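Local coordinates for protein citrate synthase (Metallosphaera sedula, PDB 6ABW) that probably condenses acetyl-CoA, which it binds, with oxaloacetate and water to give citrate and CoA in the tricarboxylic acid cycle, at residues W123-A132 / T355-E363. Sequence-based numbering, arbitrary orientation.
Sequences WNKATNRDNA and TAHVIEYVE
Glu363 reaches across to Arg129 and Asn128, and its carboxylate is gripped by three N-H groups. Arg129 meets it end-on in a two-pronged salt bridge: Arg129 NH2 gives a nearly straight bond to Glu363 OE1 (2.8 Å, 173°), while NH1 reaches Glu363 OE2 over 2.8 Å along a more bent path, the guanidinium and carboxylate planes being twisted 43° apart. The anti lone pair of Glu363 OE2 takes a further bond, 2.9 Å long, from Asn128 ND2, which keeps the acceptor in its amide plane. Asn128 OD1 in turn accepts from the backbone N of Asn124, so both ends of the amide are engaged and its rotation is held. Ile359 CG2 lies over one face of the guanidinium, offset toward its rim, 3.7 Å from Arg129 NH2. These contacts tie the loop and first turn of helix 128-151 to the C-terminal part of helix 342-365 in the largely helical citrate synthase fold, where segments 128-132 and 355-363 run nearly antiparallel (164°), well away from the acetyl-CoA pocket. A glutamine in place of Glu363 would probably leave the Arg129 guanidinium without its counter-charge and weaken the hold on the Asn128 amide. Beside this polar cluster, the six-membered ring of Trp123 lies under Val362 CG2, a CH-pi contact with the methyl 3.7 Å from the ring centroid, almost on its normal. Val358 CG2 meets the ring edge at CH2, and NE1 bonds to the carbonyl of Ser212. One helical turn after Asn128, Ala132 CB packs against Ile359 CD1 at 3.9 Å, with Leu64 of helix 56-65 touching both residues.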
loop_
_atom_site.group_PDB
_atom_site.type_symbol
_atom_site.label_atom_id
_atom_site.label_comp_id
_atom_site.label_asym_id
_atom_site.label_seq_id
_atom_site.Cartn_x
_atom_site.Cartn_y
_atom_site.Cartn_z
ATOM N N TRP A 123 -6.262 14.952 -5.499
ATOM C CA TRP A 123 -6.055 15.905 -4.409
ATOM C C TRP A 123 -6.593 17.269 -4.859
ATOM O O TRP A 123 -6.437 17.658 -6.007
ATOM C CB TRP A 123 -4.587 15.950 -4.066
ATOM C CG TRP A 123 -4.223 14.683 -3.365
ATOM C CD1 TRP A 123 -3.852 13.490 -3.901
ATOM C CD2 TRP A 123 -4.356 14.470 -1.954
ATOM N NE1 TRP A 123 -3.730 12.546 -2.893
ATOM C CE2 TRP A 123 -3.989 13.134 -1.690
ATOM C CE3 TRP A 123 -4.694 15.313 -0.884
ATOM C CZ2 TRP A 123 -3.991 12.611 -0.394
ATOM C CZ3 TRP A 123 -4.672 14.794 0.396
ATOM C CH2 TRP A 123 -4.335 13.455 0.617
ATOM N N ASN A 124 -7.287 17.902 -3.953
ATOM C CA ASN A 124 -7.942 19.216 -4.165
ATOM C C ASN A 124 -8.105 19.911 -2.807
ATOM O O ASN A 124 -8.883 19.465 -1.975
ATOM C CB ASN A 124 -9.293 18.981 -4.873
ATOM C CG ASN A 124 -9.973 20.276 -5.158
ATOM O OD1 ASN A 124 -9.329 21.160 -5.658
ATOM N ND2 ASN A 124 -11.202 20.397 -4.822
ATOM N N LYS A 125 -7.393 21.011 -2.574
ATOM C CA LYS A 125 -7.498 21.690 -1.257
ATOM C C LYS A 125 -8.884 21.895 -0.714
ATOM O O LYS A 125 -9.110 21.652 0.450
ATOM C CB LYS A 125 -6.810 23.045 -1.243
ATOM C CG LYS A 125 -5.305 22.989 -1.127
ATOM C CD LYS A 125 -4.768 24.369 -0.703
ATOM C CE LYS A 125 -3.255 24.345 -0.496
ATOM N NZ LYS A 125 -2.873 24.390 0.955
ATOM N N ALA A 126 -9.850 22.303 -1.542
ATOM C CA ALA A 126 -11.215 22.568 -1.085
ATOM C C ALA A 126 -12.036 21.363 -0.637
ATOM O O ALA A 126 -12.925 21.512 0.144
ATOM C CB ALA A 126 -12.035 23.295 -2.140
ATOM N N THR A 127 -11.697 20.187 -1.132
ATOM C CA THR A 127 -12.449 18.987 -0.867
ATOM C C THR A 127 -11.671 17.847 -0.134
ATOM O O THR A 127 -12.310 16.886 0.204
ATOM C CB THR A 127 -13.038 18.389 -2.163
ATOM O OG1 THR A 127 -12.011 18.049 -3.101
ATOM C CG2 THR A 127 -14.009 19.384 -2.770
ATOM N N ASN A 128 -10.388 18.007 0.110
ATOM C CA ASN A 128 -9.575 16.944 0.765
ATOM C C ASN A 128 -10.229 16.496 2.106
ATOM O O ASN A 128 -10.370 15.273 2.400
ATOM C CB ASN A 128 -8.151 17.418 1.012
ATOM C CG ASN A 128 -7.294 17.527 -0.218
ATOM O OD1 ASN A 128 -7.505 16.803 -1.232
ATOM N ND2 ASN A 128 -6.293 18.397 -0.167
ATOM N N ARG A 129 -10.694 17.439 2.922
ATOM C CA ARG A 129 -11.185 17.126 4.239
ATOM C C ARG A 129 -12.533 16.473 4.146
ATOM O O ARG A 129 -12.778 15.527 4.852
ATOM C CB ARG A 129 -11.134 18.357 5.151
ATOM C CG ARG A 129 -9.739 18.832 5.407
ATOM C CD ARG A 129 -9.720 20.285 5.969
ATOM N NE ARG A 129 -8.355 20.705 6.179
ATOM C CZ ARG A 129 -7.510 20.975 5.191
ATOM N NH1 ARG A 129 -7.902 20.940 3.898
ATOM N NH2 ARG A 129 -6.273 21.208 5.457
ATOM N N ASP A 130 -13.397 16.942 3.220
ATOM C CA ASP A 130 -14.671 16.283 2.976
ATOM C C ASP A 130 -14.433 14.819 2.522
ATOM O O ASP A 130 -15.209 13.934 2.901
ATOM C CB ASP A 130 -15.509 16.982 1.895
ATOM C CG ASP A 130 -16.035 18.419 2.300
ATOM O OD1 ASP A 130 -16.186 18.791 3.490
ATOM O OD2 ASP A 130 -16.337 19.186 1.343
ATOM N N ASN A 131 -13.475 14.599 1.633
ATOM C CA ASN A 131 -13.133 13.223 1.175
ATOM C C ASN A 131 -12.664 12.350 2.344
ATOM O O ASN A 131 -13.030 11.216 2.417
ATOM C CB ASN A 131 -12.057 13.261 0.076
ATOM C CG ASN A 131 -12.583 13.923 -1.243
ATOM O OD1 ASN A 131 -11.801 14.392 -2.090
ATOM N ND2 ASN A 131 -13.865 13.937 -1.405
ATOM N N ALA A 132 -11.888 12.909 3.267
ATOM C CA ALA A 132 -11.442 12.162 4.456
ATOM C C ALA A 132 -12.594 11.789 5.401
ATOM O O ALA A 132 -12.659 10.665 5.962
ATOM C CB ALA A 132 -10.412 12.964 5.173
ATOM N N THR A 355 -5.376 9.891 7.420
ATOM C CA THR A 355 -5.929 10.839 6.482
ATOM C C THR A 355 -5.455 12.263 6.866
ATOM O O THR A 355 -5.038 13.072 5.991
ATOM C CB THR A 355 -7.427 10.822 6.409
ATOM O OG1 THR A 355 -8.049 11.053 7.693
ATOM C CG2 THR A 355 -7.986 9.580 5.769
ATOM N N ALA A 356 -5.432 12.559 8.178
ATOM C CA ALA A 356 -5.016 13.897 8.569
ATOM C C ALA A 356 -3.542 14.155 8.291
ATOM O O ALA A 356 -3.151 15.295 7.848
ATOM C CB ALA A 356 -5.328 14.150 10.056
ATOM N N HIS A 357 -2.695 13.151 8.480
ATOM C CA HIS A 357 -1.263 13.284 8.146
ATOM C C HIS A 357 -1.009 13.452 6.654
ATOM O O HIS A 357 -0.153 14.228 6.256
ATOM C CB HIS A 357 -0.428 12.122 8.651
ATOM C CG HIS A 357 -0.022 12.241 10.077
ATOM N ND1 HIS A 357 1.076 12.971 10.457
ATOM C CD2 HIS A 357 -0.497 11.662 11.211
ATOM C CE1 HIS A 357 1.186 12.944 11.784
ATOM N NE2 HIS A 357 0.253 12.141 12.262
ATOM N N VAL A 358 -1.719 12.716 5.818
ATOM C CA VAL A 358 -1.475 12.815 4.410
ATOM C C VAL A 358 -1.988 14.171 3.884
ATOM O O VAL A 358 -1.305 14.755 3.047
ATOM C CB VAL A 358 -1.969 11.648 3.537
ATOM C CG1 VAL A 358 -1.199 10.380 3.954
ATOM C CG2 VAL A 358 -3.447 11.419 3.593
ATOM N N ILE A 359 -3.085 14.672 4.423
ATOM C CA ILE A 359 -3.643 15.965 3.989
ATOM C C ILE A 359 -2.639 17.048 4.350
ATOM O O ILE A 359 -2.297 17.860 3.521
ATOM C CB ILE A 359 -5.010 16.248 4.543
ATOM C CG1 ILE A 359 -6.023 15.315 3.947
ATOM C CG2 ILE A 359 -5.418 17.740 4.315
ATOM C CD1 ILE A 359 -7.347 15.339 4.579
ATOM N N GLU A 360 -2.102 17.002 5.565
ATOM C CA GLU A 360 -1.056 17.963 6.000
ATOM C C GLU A 360 0.133 17.910 5.112
ATOM O O GLU A 360 0.686 18.955 4.675
ATOM C CB GLU A 360 -0.554 17.636 7.404
ATOM C CG GLU A 360 -0.954 18.527 8.510
ATOM C CD GLU A 360 -0.175 18.209 9.834
ATOM O OE1 GLU A 360 -0.244 19.098 10.712
ATOM O OE2 GLU A 360 0.479 17.107 9.983
ATOM N N TYR A 361 0.565 16.684 4.805
ATOM C CA TYR A 361 1.709 16.486 3.972
ATOM C C TYR A 361 1.537 16.996 2.533
ATOM O O TYR A 361 2.429 17.696 2.019
ATOM C CB TYR A 361 2.145 15.011 4.009
ATOM C CG TYR A 361 3.413 14.760 3.270
ATOM C CD1 TYR A 361 4.649 15.025 3.848
ATOM C CD2 TYR A 361 3.367 14.272 1.983
ATOM C CE1 TYR A 361 5.831 14.769 3.139
ATOM C CE2 TYR A 361 4.515 14.040 1.255
ATOM C CZ TYR A 361 5.756 14.280 1.825
ATOM O OH TYR A 361 6.886 14.029 1.027
ATOM N N VAL A 362 0.430 16.650 1.888
ATOM C CA VAL A 362 0.215 17.015 0.498
ATOM C C VAL A 362 0.054 18.563 0.447
ATOM O O VAL A 362 0.598 19.210 -0.478
ATOM C CB VAL A 362 -1.013 16.320 -0.106
ATOM C CG1 VAL A 362 -1.389 16.905 -1.426
ATOM C CG2 VAL A 362 -0.773 14.780 -0.291
ATOM N N GLU A 363 -0.696 19.123 1.395
ATOM C CA GLU A 363 -1.047 20.569 1.290
ATOM C C GLU A 363 0.134 21.450 1.613
ATOM O O GLU A 363 0.223 22.530 1.096
ATOM C CB GLU A 363 -2.263 20.907 2.117
ATOM C CG GLU A 363 -3.531 20.355 1.542
ATOM C CD GLU A 363 -4.781 20.788 2.304
ATOM O OE1 GLU A 363 -4.609 21.620 3.285
ATOM O OE2 GLU A 363 -5.946 20.325 2.004
#